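Local coordinates for protein DNA polymerase III subunit beta (Deinococcus radiodurans, PDB 4TRT) that probably forms a ring-shaped sliding clamp around DNA that tethers DNA polymerases and other proteins to it and gives them processivity, at residues A76-N81 with S103-Q108; E88-G93 with S97-G102; K8-E13 with C56-E61. All coordinates share one frame; numbering follows the deposited sequence. Where two conformers were deposited one is given.

Interaction 1 of 3, residues A76-N81 with S103-Q108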
loop_
_atom_site.group_PDB
_atom_site.type_symbol
_atom_site.label_atom_id
_atom_site.label_comp_id
_atom_site.label_asym_id
_atom_site.label_seq_id
_atom_site.Cartn_x
_atom_site.Cartn_y
_atom_site.Cartn_z
ATOM N N ALA A 76 4.950 0.571 20.710
ATOM C CA ALA A 76 5.542 1.127 19.503
ATOM C C ALA A 76 4.624 2.169 18.868
ATOM O O ALA A 76 5.068 3.213 18.406
ATOM C CB ALA A 76 5.841 0.013 18.503
ATOM N N GLN A 77 3.332 1.873 18.866
ATOM C CA GLN A 77 2.343 2.771 18.288
ATOM C C GLN A 77 2.234 4.069 19.082
ATOM O O GLN A 77 2.129 5.157 18.512
ATOM C CB GLN A 77 0.987 2.053 18.207
ATOM C CG GLN A 77 -0.171 2.912 17.708
ATOM C CD GLN A 77 -1.465 2.119 17.623
ATOM O OE1 GLN A 77 -1.608 1.084 18.270
ATOM N NE2 GLN A 77 -2.404 2.594 16.821
ATOM N N ILE A 78 2.213 3.954 20.406
ATOM C CA ILE A 78 2.126 5.133 21.275
ATOM C C ILE A 78 3.348 6.042 21.054
ATOM O O ILE A 78 3.214 7.260 20.899
ATOM C CB ILE A 78 2.005 4.698 22.745
ATOM C CG1 ILE A 78 0.591 4.177 23.028
ATOM C CG2 ILE A 78 2.379 5.827 23.693
ATOM C CD1 ILE A 78 0.478 3.507 24.398
ATOM N N VAL A 79 4.529 5.440 20.979
ATOM C CA VAL A 79 5.761 6.227 20.819
ATOM C C VAL A 79 5.793 6.900 19.447
ATOM O O VAL A 79 6.086 8.080 19.345
ATOM C CB VAL A 79 7.023 5.372 21.053
ATOM C CG1 VAL A 79 8.309 6.165 20.749
ATOM C CG2 VAL A 79 7.053 4.864 22.481
ATOM N N ARG A 80 5.430 6.160 18.408
ATOM C CA ARG A 80 5.345 6.716 17.069
ATOM C C ARG A 80 4.431 7.932 16.982
ATOM O O ARG A 80 4.775 8.894 16.313
ATOM C CB ARG A 80 4.868 5.624 16.132
ATOM C CG ARG A 80 4.549 6.013 14.697
ATOM C CD ARG A 80 4.033 4.807 13.926
ATOM N NE ARG A 80 4.792 3.612 14.253
ATOM C CZ ARG A 80 4.292 2.444 14.664
ATOM N NH1 ARG A 80 2.987 2.235 14.789
ATOM N NH2 ARG A 80 5.124 1.450 14.926
ATOM N N ASN A 81 3.295 7.889 17.680
ATOM C CA ASN A 81 2.302 8.953 17.625
ATOM C C ASN A 81 2.638 10.177 18.477
ATOM O O ASN A 81 1.953 11.192 18.393
ATOM C CB ASN A 81 0.925 8.411 18.058
ATOM C CG ASN A 81 0.321 7.448 17.050
ATOM O OD1 ASN A 81 0.702 7.438 15.875
ATOM N ND2 ASN A 81 -0.647 6.638 17.499
ATOM N N SER A 103 1.489 15.373 26.113
ATOM C CA SER A 103 1.056 13.985 26.028
ATOM C C SER A 103 1.498 13.195 27.258
ATOM O O SER A 103 2.665 13.240 27.640
ATOM C CB SER A 103 1.657 13.289 24.792
ATOM O OG SER A 103 1.090 13.786 23.600
ATOM N N ASP A 104 0.573 12.446 27.840
ATOM C CA ASP A 104 0.857 11.592 29.005
ATOM C C ASP A 104 0.102 10.289 28.809
ATOM O O ASP A 104 -1.117 10.283 28.878
ATOM C CB ASP A 104 0.389 12.298 30.290
ATOM C CG ASP A 104 0.805 11.570 31.565
ATOM O OD1 ASP A 104 1.369 10.453 31.511
ATOM O OD2 ASP A 104 0.541 12.123 32.651
ATOM N N PHE A 105 0.830 9.213 28.515
ATOM C CA PHE A 105 0.244 7.913 28.230
ATOM C C PHE A 105 0.638 6.959 29.358
ATOM O O PHE A 105 1.747 7.028 29.855
ATOM C CB PHE A 105 0.734 7.395 26.859
ATOM C CG PHE A 105 0.055 8.053 25.695
ATOM C CD1 PHE A 105 0.334 9.363 25.358
ATOM C CD2 PHE A 105 -0.890 7.370 24.955
ATOM C CE1 PHE A 105 -0.328 9.984 24.301
ATOM C CE2 PHE A 105 -1.527 7.966 23.887
ATOM C CZ PHE A 105 -1.264 9.280 23.575
ATOM N N LYS A 106 -0.284 6.098 29.776
ATOM C CA LYS A 106 -0.008 5.066 30.777
ATOM C C LYS A 106 -0.286 3.709 30.167
ATOM O O LYS A 106 -1.376 3.496 29.657
ATOM C CB LYS A 106 -0.919 5.198 32.012
ATOM C CG LYS A 106 -1.087 6.581 32.602
ATOM C CD LYS A 106 0.193 7.157 33.160
ATOM C CE LYS A 106 -0.122 8.380 34.013
ATOM N NZ LYS A 106 1.061 9.257 34.193
ATOM N N LEU A 107 0.682 2.797 30.223
ATOM C CA LEU A 107 0.475 1.406 29.819
ATOM C C LEU A 107 0.587 0.471 31.027
ATOM O O LEU A 107 1.525 0.582 31.823
ATOM C CB LEU A 107 1.533 0.949 28.811
ATOM C CG LEU A 107 1.530 1.406 27.369
ATOM C CD1 LEU A 107 1.844 2.894 27.351
ATOM C CD2 LEU A 107 2.574 0.619 26.583
ATOM N N GLN A 108 -0.368 -0.448 31.151
ATOM C CA GLN A 108 -0.250 -1.530 32.116
ATOM C C GLN A 108 0.899 -2.447 31.723
ATOM O O GLN A 108 0.998 -2.851 30.574
ATOM C CB GLN A 108 -1.548 -2.336 32.181
ATOM C CG GLN A 108 -2.649 -1.599 32.920
ATOM C CD GLN A 108 -2.335 -1.352 34.388
ATOM O OE1 GLN A 108 -2.166 -2.285 35.183
ATOM N NE2 GLN A 108 -2.262 -0.078 34.756
#
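Ile78 projects from helix 72-81 onto Phe105 and Leu107 of strand 103-108, a helix-on-sheet contact in the N-terminal domain of the beta sliding clamp. CG2 meets Phe105; the other branch passes Phe105 at CG1 and ends at Leu107 through CD1. With chi1 at -75°, CG1 lies beside the backbone N and CG2 anti to it. CG2 comes obliquely to the ring and sits 3.8 Å from Phe105 CG. The two side chains run past one another in opposed directions, and Ile78 CG1 lies 4.0 Å from Phe105 CD2. Ile78 and Leu107, in contrast, reach toward each other tip to tip. All three residues are buried, and the contact is wholly apolar.

Cutting Ile78 back to an alanine would remove both branches and is likely to leave a gap before Phe105 and Leu107, letting the ring and the methyls shift.

The strand stands at the edge of its sheet within the chain. Residues 103-106 pair antiparallel with a strand of the second subunit, so the sheet continues across the dimer interface. Phe105 also packs on Ala296 of that subunit. The tightest point is methyl against methyl: Ile78 CD1 lies 3.3 Å from Leu107 CD1, inside normal methyl contact.

Interaction 2 of 3, residues E88-G93 with S97-G102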
loop_
_atom_site.group_PDB
_atom_site.type_symbol
_atom_site.label_atom_id
_atom_site.label_comp_id
_atom_site.label_asym_id
_atom_site.label_seq_id
_atom_site.Cartn_x
_atom_site.Cartn_y
_atom_site.Cartn_z
ATOM N N GLU A 88 9.997 10.918 28.041
ATOM C CA GLU A 88 10.233 10.488 29.412
ATOM C C GLU A 88 9.462 9.188 29.688
ATOM O O GLU A 88 8.259 9.117 29.450
ATOM C CB GLU A 88 9.802 11.566 30.412
ATOM C CG GLU A 88 10.195 11.202 31.841
ATOM C CD GLU A 88 9.701 12.159 32.901
ATOM O OE1 GLU A 88 8.517 12.548 32.859
ATOM O OE2 GLU A 88 10.505 12.477 33.800
ATOM N N LEU A 89 10.170 8.175 30.184
ATOM C CA LEU A 89 9.563 6.931 30.655
ATOM C C LEU A 89 9.636 6.940 32.162
ATOM O O LEU A 89 10.640 7.394 32.743
ATOM C CB LEU A 89 10.311 5.709 30.116
ATOM C CG LEU A 89 10.354 5.587 28.602
ATOM C CD1 LEU A 89 11.175 4.371 28.181
ATOM C CD2 LEU A 89 8.922 5.563 28.051
ATOM N N GLU A 90 8.560 6.501 32.803
ATOM C CA GLU A 90 8.540 6.328 34.249
ATOM C C GLU A 90 7.781 5.042 34.579
ATOM O O GLU A 90 6.739 4.774 34.004
ATOM C CB GLU A 90 7.899 7.532 34.950
ATOM C CG GLU A 90 7.796 7.376 36.471
ATOM C CD GLU A 90 7.081 8.525 37.165
ATOM O OE1 GLU A 90 7.012 9.640 36.615
ATOM O OE2 GLU A 90 6.599 8.316 38.294
ATOM N N LEU A 91 8.306 4.251 35.507
ATOM C CA LEU A 91 7.665 3.009 35.905
ATOM C C LEU A 91 7.296 3.111 37.367
ATOM O O LEU A 91 8.169 3.255 38.231
ATOM C CB LEU A 91 8.602 1.819 35.677
ATOM C CG LEU A 91 8.007 0.447 36.020
ATOM C CD1 LEU A 91 6.989 0.078 34.952
ATOM C CD2 LEU A 91 9.091 -0.619 36.111
ATOM N N SER A 92 5.999 3.052 37.641
ATOM C CA SER A 92 5.480 3.133 38.997
ATOM C C SER A 92 4.438 2.052 39.195
ATOM O O SER A 92 3.407 2.064 38.522
ATOM C CB SER A 92 4.834 4.501 39.191
ATOM O OG SER A 92 4.598 4.772 40.556
ATOM N N GLY A 93 4.709 1.122 40.112
ATOM C CA GLY A 93 3.884 -0.073 40.274
ATOM C C GLY A 93 3.839 -0.854 38.976
ATOM O O GLY A 93 4.887 -1.134 38.387
ATOM N N SER A 97 4.551 5.050 32.475
ATOM C CA SER A 97 4.158 6.354 31.967
ATOM C C SER A 97 5.062 6.739 30.791
ATOM O O SER A 97 6.285 6.551 30.848
ATOM C CB SER A 97 4.223 7.394 33.079
ATOM O OG SER A 97 3.235 7.100 34.043
ATOM N N VAL A 98 4.459 7.253 29.721
ATOM C CA VAL A 98 5.208 7.649 28.523
ATOM C C VAL A 98 4.774 9.088 28.215
ATOM O O VAL A 98 3.581 9.336 27.925
ATOM C CB VAL A 98 4.898 6.733 27.325
ATOM C CG1 VAL A 98 5.799 7.060 26.143
ATOM C CG2 VAL A 98 5.008 5.255 27.702
ATOM N N ARG A 99 5.711 10.028 28.357
ATOM C CA ARG A 99 5.398 11.457 28.368
ATOM C C ARG A 99 6.249 12.222 27.385
ATOM O O ARG A 99 7.448 11.972 27.265
ATOM C CB ARG A 99 5.657 12.087 29.750
ATOM C CG ARG A 99 4.728 11.603 30.837
ATOM C CD ARG A 99 4.918 12.409 32.108
ATOM N NE ARG A 99 4.116 11.840 33.179
ATOM C CZ ARG A 99 4.558 11.029 34.139
ATOM N NH1 ARG A 99 5.834 10.689 34.231
ATOM N NH2 ARG A 99 3.696 10.575 35.045
ATOM N N SER A 100 5.615 13.173 26.713
ATOM C CA SER A 100 6.319 14.169 25.904
ATOM C C SER A 100 5.386 15.376 25.757
ATOM O O SER A 100 4.246 15.230 25.318
ATOM C CB SER A 100 6.685 13.609 24.529
ATOM O OG SER A 100 7.467 14.563 23.822
ATOM N N GLY A 101 5.863 16.541 26.189
ATOM C CA GLY A 101 5.077 17.768 26.196
ATOM C C GLY A 101 3.725 17.590 26.877
ATOM O O GLY A 101 3.659 17.224 28.043
ATOM N N GLY A 102 2.651 17.853 26.142
ATOM C CA GLY A 102 1.308 17.754 26.682
ATOM C C GLY A 102 0.762 16.326 26.711
ATOM O O GLY A 102 -0.312 16.107 27.268
HETATM O O HOH W 1 3.880 5.331 35.746
#
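Glu88 pairs with Arg99 and Glu90 with Ser97 as antiparallel hydrogen-bonded pairs in the beta hairpin of strands 86-92 and 95-100, with the non-hydrogen-bonded pair Leu89-Val98 between them. Four backbone bonds hold this register. Glu88 N to Arg99 O is nearly straight, 2.9 Å at 175°, and Ser97 N to Glu90 O is the shortest at 2.7 Å.

On one face of the sheet, Leu89 and Val98 stand abreast. Leu89 CD2 meets Val98 CG2 at 3.9 Å. The other face carries the charged groups. Arg99 is extended from CG to NE and presents the NH1 edge of its guanidinium to both glutamates. Its NH1 gives a hydrogen bond of 2.9 Å to Glu90 OE1, which is approached from above the carboxylate plane. Glu88 runs alongside Arg99, and its OE1 makes a longer ionic contact of 3.5 Å with the same NH1. The Glu88 carboxylate and the Arg99 guanidinium are turned 69° apart. Ser97 CB lies against one guanidinium face, toward the rim. Ser97 OG is hydrogen-bonded to Lys106 NZ of strand 103-108.

One guanidinium nitrogen thus serves two carboxylates, while Arg99 NE also has a weak, long ion pair with Asp104. This salt-bridge network probably offsets the repulsion between Glu88 and Glu90, with Glu90 as the closer ionic partner.

Interaction 3 of 3, residues K8-E13 with C56-E61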
loop_
_atom_site.group_PDB
_atom_site.type_symbol
_atom_site.label_atom_id
_atom_site.label_comp_id
_atom_site.label_asym_id
_atom_site.label_seq_id
_atom_site.Cartn_x
_atom_site.Cartn_y
_atom_site.Cartn_z
ATOM N N LYS A 8 13.057 10.278 20.955
ATOM C CA LYS A 8 11.978 9.574 20.270
ATOM C C LYS A 8 12.488 8.851 19.016
ATOM O O LYS A 8 12.099 7.706 18.766
ATOM C CB LYS A 8 10.831 10.510 19.893
ATOM C CG LYS A 8 9.626 9.791 19.294
ATOM C CD LYS A 8 8.502 10.737 18.896
ATOM C CE LYS A 8 8.831 11.525 17.631
ATOM N NZ LYS A 8 7.856 12.613 17.409
ATOM N N LYS A 9 13.340 9.527 18.245
ATOM C CA LYS A 9 13.873 8.990 16.993
ATOM C C LYS A 9 14.560 7.649 17.216
ATOM O O LYS A 9 14.320 6.685 16.484
ATOM C CB LYS A 9 14.863 9.972 16.361
ATOM C CG LYS A 9 15.526 9.451 15.084
ATOM C CD LYS A 9 16.393 10.511 14.423
ATOM C CE LYS A 9 17.505 9.883 13.590
ATOM N NZ LYS A 9 17.011 8.722 12.788
ATOM N N THR A 10 15.360 7.568 18.265
ATOM C CA THR A 10 16.130 6.369 18.532
ATOM C C THR A 10 15.224 5.275 19.083
ATOM O O THR A 10 15.349 4.110 18.702
ATOM C CB THR A 10 17.293 6.650 19.508
ATOM O OG1 THR A 10 17.850 7.950 19.256
ATOM C CG2 THR A 10 18.397 5.654 19.289
ATOM N N LEU A 11 14.315 5.638 19.975
ATOM C CA LEU A 11 13.378 4.662 20.523
ATOM C C LEU A 11 12.474 4.103 19.422
ATOM O O LEU A 11 12.190 2.912 19.405
ATOM C CB LEU A 11 12.563 5.264 21.661
ATOM C CG LEU A 11 11.596 4.353 22.441
ATOM C CD1 LEU A 11 12.268 3.166 23.149
ATOM C CD2 LEU A 11 10.892 5.247 23.434
ATOM N N ASN A 12 12.015 4.969 18.515
ATOM C CA ASN A 12 11.254 4.535 17.333
ATOM C C ASN A 12 11.988 3.518 16.498
ATOM O O ASN A 12 11.381 2.545 16.025
ATOM C CB ASN A 12 10.921 5.710 16.404
ATOM C CG ASN A 12 9.658 6.416 16.770
ATOM O OD1 ASN A 12 8.818 5.898 17.520
ATOM N ND2 ASN A 12 9.490 7.621 16.217
ATOM N N GLU A 13 13.273 3.745 16.268
ATOM C CA GLU A 13 14.056 2.816 15.452
ATOM C C GLU A 13 14.101 1.444 16.082
ATOM O O GLU A 13 13.862 0.453 15.407
ATOM C CB GLU A 13 15.478 3.316 15.232
ATOM C CG GLU A 13 15.572 4.398 14.183
ATOM C CD GLU A 13 16.996 4.858 13.956
ATOM O OE1 GLU A 13 17.911 3.996 13.961
ATOM O OE2 GLU A 13 17.190 6.078 13.777
ATOM N N CYS A 56 17.712 -4.907 20.952
ATOM C CA CYS A 56 18.192 -3.629 20.438
ATOM C C CYS A 56 18.488 -2.694 21.593
ATOM O O CYS A 56 17.653 -2.502 22.484
ATOM C CB CYS A 56 17.169 -2.976 19.512
ATOM S SG CYS A 56 17.877 -1.567 18.618
ATOM N N PHE A 57 19.671 -2.094 21.561
ATOM C CA PHE A 57 20.064 -1.124 22.573
ATOM C C PHE A 57 19.679 0.296 22.146
ATOM O O PHE A 57 19.962 0.712 21.024
ATOM C CB PHE A 57 21.566 -1.196 22.817
ATOM C CG PHE A 57 22.065 -0.195 23.825
ATOM C CD1 PHE A 57 21.882 -0.414 25.183
ATOM C CD2 PHE A 57 22.740 0.950 23.421
ATOM C CE1 PHE A 57 22.349 0.497 26.121
ATOM C CE2 PHE A 57 23.212 1.862 24.355
ATOM C CZ PHE A 57 23.013 1.633 25.706
ATOM N N VAL A 58 19.049 1.038 23.054
ATOM C CA VAL A 58 18.713 2.426 22.831
ATOM C C VAL A 58 19.378 3.272 23.923
ATOM O O VAL A 58 19.031 3.142 25.102
ATOM C CB VAL A 58 17.184 2.627 22.850
ATOM C CG1 VAL A 58 16.830 4.097 22.682
ATOM C CG2 VAL A 58 16.531 1.766 21.760
ATOM N N PRO A 59 20.327 4.150 23.542
ATOM C CA PRO A 59 20.949 5.014 24.549
ATOM C C PRO A 59 19.940 5.887 25.273
ATOM O O PRO A 59 18.995 6.385 24.654
ATOM C CB PRO A 59 21.926 5.876 23.727
ATOM C CG PRO A 59 22.278 5.017 22.560
ATOM C CD PRO A 59 21.024 4.232 22.242
ATOM N N ALA A 60 20.126 6.041 26.579
ATOM C CA ALA A 60 19.204 6.799 27.405
ATOM C C ALA A 60 19.844 7.144 28.725
ATOM O O ALA A 60 20.809 6.507 29.142
ATOM C CB ALA A 60 17.938 5.972 27.664
ATOM N N GLU A 61 19.288 8.138 29.405
ATOM C CA GLU A 61 19.679 8.411 30.770
ATOM C C GLU A 61 18.629 7.807 31.668
ATOM O O GLU A 61 17.459 8.151 31.559
ATOM C CB GLU A 61 19.824 9.913 30.996
ATOM C CG GLU A 61 20.822 10.466 29.992
ATOM C CD GLU A 61 21.496 11.745 30.423
ATOM O OE1 GLU A 61 21.049 12.348 31.425
ATOM O OE2 GLU A 61 22.491 12.133 29.753
#
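Val58 and Thr10 meet through methyl groups set by their first torsions. At Val58, chi1 of 177° puts CG1 anti to the backbone N and leaves CG2 beside the backbone N. At Thr10, chi1 of -37° keeps OG1 beside the backbone N and turns CG2 anti to it. The contact packs helix 8-21 on strand 52-59 in the N-terminal domain of the beta sliding clamp. In beta clamps the helices line the inside of the ring and the sheets its outer wall, and this contact probably joins the two layers. The short segments run almost exactly antiparallel, at 174°, with their axes 8.3 Å apart at closest approach.

The threonine and valine side chains pass each other head to tail. Thr10 CG2 lies 4.0 Å from Val58 CG1. The same Thr10 methyl lies 4.2 Å from Pro59 CD. Val58 CG2 lies 4.0 Å from Thr10 O, so both valine methyls rest on the same side of the helix. The contact is ordinary van der Waals packing.

Val58 and Leu11 both touch Leu45 and Val6, while Leu11 packs on Val79 of helix 72-81. The second backbone contact belongs to the other valine methyl: Val58 CG1 stands 4.0 Å from Leu11 N.

Overall arrangement
From the N terminus, helix 8-21 comes first, and interaction 3 closes a loop of 42 residues when strand 52-59 packs against it. The chain then passes through helix 72-81, where interaction 1 opens. Before that contact closes at strand 103-108, the chain makes the hairpin of interaction 2, which is therefore nested within interaction 1. Interaction 3 precedes both in series, and none of the contacts cross. Interactions 1 and 2 meet in one sheet, where strands 95-100 and 103-108 are neighbours. Interactions 1 and 3 touch through their helices, with Val79 against Leu11. Together they tie two helices of the N-terminal domain to its own sheet and to the sheet shared with the central domain.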